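Local structure of polyisoprenyl-teichoic acid--peptidoglycan teichoic acid transferase TagV (Bacillus subtilis, 6UF3) at residues M40-I45 and Q166-L171; D220-T225 and R250-E255. The protein belongs to the LytR-CpsA-Psr family of bacterial cell-envelope proteins and folds as a layered alpha/beta protein with helices on both faces of a central mixed beta-sheet. All blocks are in the same frame, centred on the assembly; numbering follows the deposited sequence.

Interaction 1: M40-I45 and Q166-L171; sequences MKMLSI and QILNAL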
loop_
_atom_site.group_PDB
_atom_site.type_symbol
_atom_site.label_atom_id
_atom_site.label_comp_id
_atom_site.label_asym_id
_atom_site.label_seq_id
_atom_site.Cartn_x
_atom_site.Cartn_y
_atom_site.Cartn_z
ATOM N N MET A 40 8.122 11.770 -5.204
ATOM C CA MET A 40 7.613 10.477 -4.747
ATOM C C MET A 40 7.519 9.486 -5.899
ATOM O O MET A 40 7.224 9.852 -7.035
ATOM C CB MET A 40 6.199 10.570 -4.148
ATOM C CG MET A 40 6.061 11.282 -2.831
ATOM S SD MET A 40 4.427 10.901 -2.140
ATOM C CE MET A 40 4.187 12.364 -1.125
ATOM N N LYS A 41 7.701 8.204 -5.570
ATOM C CA LYS A 41 7.402 7.109 -6.484
ATOM C C LYS A 41 6.536 6.100 -5.745
ATOM O O LYS A 41 6.559 6.046 -4.513
ATOM C CB LYS A 41 8.674 6.438 -7.012
ATOM C CG LYS A 41 9.604 7.430 -7.684
ATOM C CD LYS A 41 10.659 6.758 -8.560
ATOM C CE LYS A 41 11.633 7.777 -9.101
ATOM N NZ LYS A 41 11.009 8.741 -10.054
ATOM N N MET A 42 5.744 5.335 -6.503
ATOM C CA MET A 42 4.784 4.406 -5.910
ATOM C C MET A 42 4.722 3.121 -6.720
ATOM O O MET A 42 4.766 3.155 -7.949
ATOM C CB MET A 42 3.372 5.028 -5.815
ATOM C CG MET A 42 2.341 4.089 -5.144
ATOM S SD MET A 42 0.661 4.738 -5.039
ATOM C CE MET A 42 0.929 6.198 -4.032
ATOM N N LEU A 43 4.608 1.989 -6.015
ATOM C CA LEU A 43 4.563 0.679 -6.640
ATOM C C LEU A 43 3.669 -0.238 -5.811
ATOM O O LEU A 43 3.930 -0.416 -4.623
ATOM C CB LEU A 43 5.985 0.116 -6.724
ATOM C CG LEU A 43 6.267 -1.330 -7.108
ATOM C CD1 LEU A 43 6.123 -1.510 -8.614
ATOM C CD2 LEU A 43 7.655 -1.687 -6.642
ATOM N N SER A 44 2.619 -0.815 -6.411
ATOM C CA SER A 44 1.912 -1.882 -5.700
ATOM C C SER A 44 2.496 -3.229 -6.088
ATOM O O SER A 44 3.035 -3.398 -7.179
ATOM C CB SER A 44 0.403 -1.855 -5.968
ATOM O OG SER A 44 0.098 -2.024 -7.339
ATOM N N ILE A 45 2.405 -4.182 -5.171
ATOM C CA ILE A 45 2.874 -5.541 -5.422
ATOM C C ILE A 45 1.671 -6.475 -5.387
ATOM O O ILE A 45 1.030 -6.612 -4.338
ATOM C CB ILE A 45 3.924 -5.989 -4.396
ATOM C CG1 ILE A 45 5.077 -4.975 -4.311
ATOM C CG2 ILE A 45 4.417 -7.383 -4.765
ATOM C CD1 ILE A 45 5.986 -5.177 -3.075
ATOM N N GLN A 166 -5.608 4.129 -5.922
ATOM C CA GLN A 166 -6.493 5.298 -5.985
ATOM C C GLN A 166 -6.798 5.855 -4.597
ATOM O O GLN A 166 -6.801 7.080 -4.384
ATOM C CB GLN A 166 -7.792 4.909 -6.687
ATOM C CG GLN A 166 -8.215 5.808 -7.810
ATOM C CD GLN A 166 -9.500 5.333 -8.452
ATOM O OE1 GLN A 166 -9.961 4.218 -8.196
ATOM N NE2 GLN A 166 -10.093 6.178 -9.280
ATOM N N ILE A 167 -7.091 4.969 -3.641
ATOM C CA ILE A 167 -7.368 5.403 -2.271
ATOM C C ILE A 167 -6.146 6.089 -1.673
ATOM O O ILE A 167 -6.246 7.158 -1.055
ATOM C CB ILE A 167 -7.818 4.202 -1.418
ATOM C CG1 ILE A 167 -9.222 3.767 -1.834
ATOM C CG2 ILE A 167 -7.760 4.513 0.087
ATOM C CD1 ILE A 167 -9.521 2.316 -1.502
ATOM N N LEU A 168 -4.967 5.470 -1.830
ATOM C CA LEU A 168 -3.766 6.068 -1.253
ATOM C C LEU A 168 -3.447 7.414 -1.901
ATOM O O LEU A 168 -3.035 8.356 -1.219
ATOM C CB LEU A 168 -2.577 5.117 -1.386
ATOM C CG LEU A 168 -1.248 5.555 -0.770
ATOM C CD1 LEU A 168 -1.384 5.870 0.710
ATOM C CD2 LEU A 168 -0.218 4.421 -0.994
ATOM N N ASN A 169 -3.632 7.519 -3.219
ATOM C CA ASN A 169 -3.438 8.798 -3.896
ATOM C C ASN A 169 -4.385 9.850 -3.343
ATOM O O ASN A 169 -3.999 11.013 -3.163
ATOM C CB ASN A 169 -3.659 8.653 -5.405
ATOM C CG ASN A 169 -2.487 7.976 -6.115
ATOM O OD1 ASN A 169 -1.380 7.917 -5.591
ATOM N ND2 ASN A 169 -2.738 7.471 -7.312
ATOM N N ALA A 170 -5.637 9.462 -3.073
ATOM C CA ALA A 170 -6.596 10.431 -2.544
ATOM C C ALA A 170 -6.195 10.906 -1.154
ATOM O O ALA A 170 -6.341 12.092 -0.824
ATOM C CB ALA A 170 -7.996 9.816 -2.529
ATOM N N LEU A 171 -5.685 9.993 -0.326
ATOM C CA LEU A 171 -5.182 10.393 0.988
ATOM C C LEU A 171 -3.991 11.340 0.862
ATOM O O LEU A 171 -3.888 12.328 1.600
ATOM C CB LEU A 171 -4.799 9.147 1.800
ATOM C CG LEU A 171 -5.998 8.329 2.293
ATOM C CD1 LEU A 171 -5.591 6.938 2.782
ATOM C CD2 LEU A 171 -6.774 9.081 3.379
#
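The methyl end of M42 meets the side chains of L168 and N169, which stand side by side on the helix. M42 leaves the strand fully extended as far as its sulfur, with CG anti to the backbone N (chi1 -178°), and bends only at the last rotatable bond. That bend (chi3 -61°) lays the terminal SD-CE bond alongside the helix and sets CE between L168 CD2 and N169 OD1, nearer to both than SD is. L168 offers one branch: its CD2 lies 3.7 Å from M42 CE, and L168 CG is 4.0 Å from the same methyl, so the two chains meet at an oblique angle as a plain apolar contact. N169 answers from a different direction. The angle at M42 CE between L168 CD2 and N169 OD1 is about 115°, so the methyl fits between an alkyl branch and an amide oxygen.

The N169 carbonyl points roughly at this methyl. N169 OD1 is 3.3 Å from M42 CE and 3.8 Å from M42 SD. This is a close van der Waals approach of an oxygen to a thioether methyl, and no hydrogen bond joins the two segments. With M42 CA and N169 CA, the nearest pair, 9.5 Å apart, side chains alone bridge the gap, and the buried surface amounts to 121 Å².

M42 is also packed by I29 and V31 of the adjoining strand 25-34, by K165 and I172 of the same helix, and by I219 from a loop that also touches N169. Helix 158-177 thus lies against the face of the sheet to which M42 points, while K41 and L43, the residues flanking M42 in strand 39-44, pack against helix 243-257.

Interaction 2: D220-T225 and R250-E255; sequences DTLSIT and RKTLQE
L222 supplies the strand side of this contact with a single methyl, CD1, which touches both T252 and L253 of the helix. Chi1 (-49°) directs CG, anti to the carbonyl carbon, and chi2 (-176°) extends the chain to CD1. The angle at L222 CD1 between T252 CG2 and L253 CD2 is about 90°, which places the methyl beside two successive helix residues.

R250 begins the helical segment on the far side: its CB points away from the strand, and its guanidinium group is engaged by E247 through a salt bridge, while NE donates to the F83 carbonyl. T252 turns its side chain to L222. The T252 methyl, CG2, meets L222 CD1 end-on at 3.7 Å; T252 CB follows at 4.0 Å from that same CD1. The T252 hydroxyl is instead hydrogen-bonded to the K248 carbonyl, one turn earlier in the helix. Only the apolar half of the threonine is therefore presented to the leucine.

L253 comes next and meets L222 differently. The two leucines run antiparallel on offset lines, with L253 CD2 at 3.7 Å from L222 CD1 and L253 CG at 4.1 Å from it. Q254 then faces the other way, giving NE2 to the Q85 carbonyl, which ties this side of the helix to a loop.

No hydrogen bond crosses between the segments, and they bury 120 Å² in all, most of it on L222, T252 and L253. L43 of the neighbouring strand touches both L222 and L253, so the leucines belong to one apolar layer. Such side-chain packing of a helix against one face of a beta-sheet is the architecture of a layered alpha/beta fold.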
loop_
_atom_site.group_PDB
_atom_site.type_symbol
_atom_site.label_atom_id
_atom_site.label_comp_id
_atom_site.label_asym_id
_atom_site.label_seq_id
_atom_site.Cartn_x
_atom_site.Cartn_y
_atom_site.Cartn_z
ATOM N N ASP A 220 5.531 9.252 -9.515
ATOM C CA ASP A 220 5.979 8.364 -10.585
ATOM C C ASP A 220 5.513 6.962 -10.231
ATOM O O ASP A 220 6.017 6.360 -9.276
ATOM C CB ASP A 220 7.496 8.433 -10.734
ATOM C CG ASP A 220 8.020 7.567 -11.874
ATOM O OD1 ASP A 220 7.210 7.144 -12.736
ATOM O OD2 ASP A 220 9.248 7.305 -11.900
ATOM N N THR A 221 4.515 6.446 -10.939
ATOM C CA THR A 221 3.955 5.150 -10.565
ATOM C C THR A 221 4.611 4.065 -11.409
ATOM O O THR A 221 4.499 4.069 -12.639
ATOM C CB THR A 221 2.432 5.114 -10.703
ATOM O OG1 THR A 221 1.858 6.134 -9.872
ATOM C CG2 THR A 221 1.898 3.766 -10.226
ATOM N N LEU A 222 5.296 3.145 -10.733
ATOM C CA LEU A 222 5.980 2.026 -11.359
ATOM C C LEU A 222 5.102 0.789 -11.277
ATOM O O LEU A 222 4.094 0.762 -10.572
ATOM C CB LEU A 222 7.330 1.762 -10.687
ATOM C CG LEU A 222 8.232 2.984 -10.484
ATOM C CD1 LEU A 222 9.568 2.560 -9.912
ATOM C CD2 LEU A 222 8.442 3.754 -11.775
ATOM N N SER A 223 5.490 -0.244 -12.021
ATOM C CA SER A 223 4.672 -1.444 -12.139
ATOM C C SER A 223 5.543 -2.684 -12.040
ATOM O O SER A 223 6.638 -2.726 -12.606
ATOM C CB SER A 223 3.915 -1.477 -13.478
ATOM O OG SER A 223 3.031 -0.378 -13.585
ATOM N N ILE A 224 5.040 -3.697 -11.338
ATOM C CA ILE A 224 5.598 -5.045 -11.433
ATOM C C ILE A 224 4.850 -5.738 -12.566
ATOM O O ILE A 224 3.718 -6.193 -12.392
ATOM C CB ILE A 224 5.475 -5.823 -10.123
ATOM C CG1 ILE A 224 6.145 -5.071 -8.965
ATOM C CG2 ILE A 224 6.087 -7.214 -10.294
ATOM C CD1 ILE A 224 7.646 -4.948 -9.094
ATOM N N THR A 225 5.471 -5.796 -13.742
ATOM C CA THR A 225 4.889 -6.551 -14.837
ATOM C C THR A 225 5.226 -8.035 -14.677
ATOM O O THR A 225 6.154 -8.416 -13.956
ATOM C CB THR A 225 5.386 -6.032 -16.184
ATOM O OG1 THR A 225 6.800 -6.203 -16.273
ATOM C CG2 THR A 225 5.052 -4.535 -16.343
ATOM N N ARG A 250 13.876 -2.044 -9.645
ATOM C CA ARG A 250 14.885 -1.991 -8.593
ATOM C C ARG A 250 15.814 -0.805 -8.795
ATOM O O ARG A 250 16.041 -0.021 -7.869
ATOM C CB ARG A 250 15.689 -3.296 -8.564
ATOM C CG ARG A 250 14.937 -4.494 -8.030
ATOM C CD ARG A 250 15.767 -5.770 -8.170
ATOM N NE ARG A 250 15.145 -6.868 -7.443
ATOM C CZ ARG A 250 15.548 -8.130 -7.536
ATOM N NH1 ARG A 250 16.565 -8.457 -8.337
ATOM N NH2 ARG A 250 14.927 -9.069 -6.837
ATOM N N LYS A 251 16.364 -0.658 -10.006
ATOM C CA LYS A 251 17.316 0.419 -10.252
ATOM C C LYS A 251 16.653 1.780 -10.086
ATOM O O LYS A 251 17.266 2.720 -9.567
ATOM C CB LYS A 251 17.917 0.287 -11.653
ATOM C CG LYS A 251 19.199 -0.533 -11.699
ATOM C CD LYS A 251 19.949 -0.321 -13.002
ATOM C CE LYS A 251 19.375 -1.185 -14.115
ATOM N NZ LYS A 251 19.679 -2.628 -13.918
ATOM N N THR A 252 15.396 1.896 -10.506
ATOM C CA THR A 252 14.689 3.171 -10.405
ATOM C C THR A 252 14.463 3.567 -8.952
ATOM O O THR A 252 14.703 4.720 -8.564
ATOM C CB THR A 252 13.361 3.075 -11.154
ATOM O OG1 THR A 252 13.633 2.771 -12.529
ATOM C CG2 THR A 252 12.596 4.400 -11.075
ATOM N N LEU A 253 14.007 2.616 -8.131
ATOM C CA LEU A 253 13.778 2.901 -6.712
ATOM C C LEU A 253 15.091 3.174 -5.985
ATOM O O LEU A 253 15.169 4.078 -5.144
ATOM C CB LEU A 253 13.037 1.736 -6.056
ATOM C CG LEU A 253 11.618 1.493 -6.563
ATOM C CD1 LEU A 253 10.971 0.323 -5.857
ATOM C CD2 LEU A 253 10.764 2.762 -6.425
ATOM N N GLN A 254 16.129 2.395 -6.294
ATOM C CA GLN A 254 17.453 2.623 -5.725
ATOM C C GLN A 254 17.966 4.020 -6.039
ATOM O O GLN A 254 18.479 4.717 -5.155
ATOM C CB GLN A 254 18.426 1.571 -6.258
ATOM C CG GLN A 254 18.182 0.207 -5.664
ATOM C CD GLN A 254 18.804 -0.902 -6.476
ATOM O OE1 GLN A 254 19.455 -0.664 -7.507
ATOM N NE2 GLN A 254 18.629 -2.135 -6.007
ATOM N N GLU A 255 17.854 4.440 -7.304
ATOM C CA GLU A 255 18.296 5.782 -7.668
ATOM C C GLU A 255 17.488 6.837 -6.929
ATOM O O GLU A 255 18.050 7.831 -6.451
ATOM C CB GLU A 255 18.194 5.978 -9.183
#

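Overall arrangement
The centres of interactions 1 and 2 are about 13 Å apart, and both draw on one mixed sheet, in which strands 39-44 and 220-222 are parallel neighbours. A probable hydrogen bond from L222 N to M42 O (2.8 Å) joins the strands, and K41 NZ forms a salt bridge with D220 OD2. Interaction 1 covers one sheet face with helix 158-177, and interaction 2 the opposite face with helix 243-257. In sequence they are in series: 40-45 pairs with 166-171 before 220-225 pairs with 250-255. Strand 220-222, at the edge of the sheet within this chain, and the late helix 243-257 thus add to a sheet built largely from earlier strands, with helices on both faces.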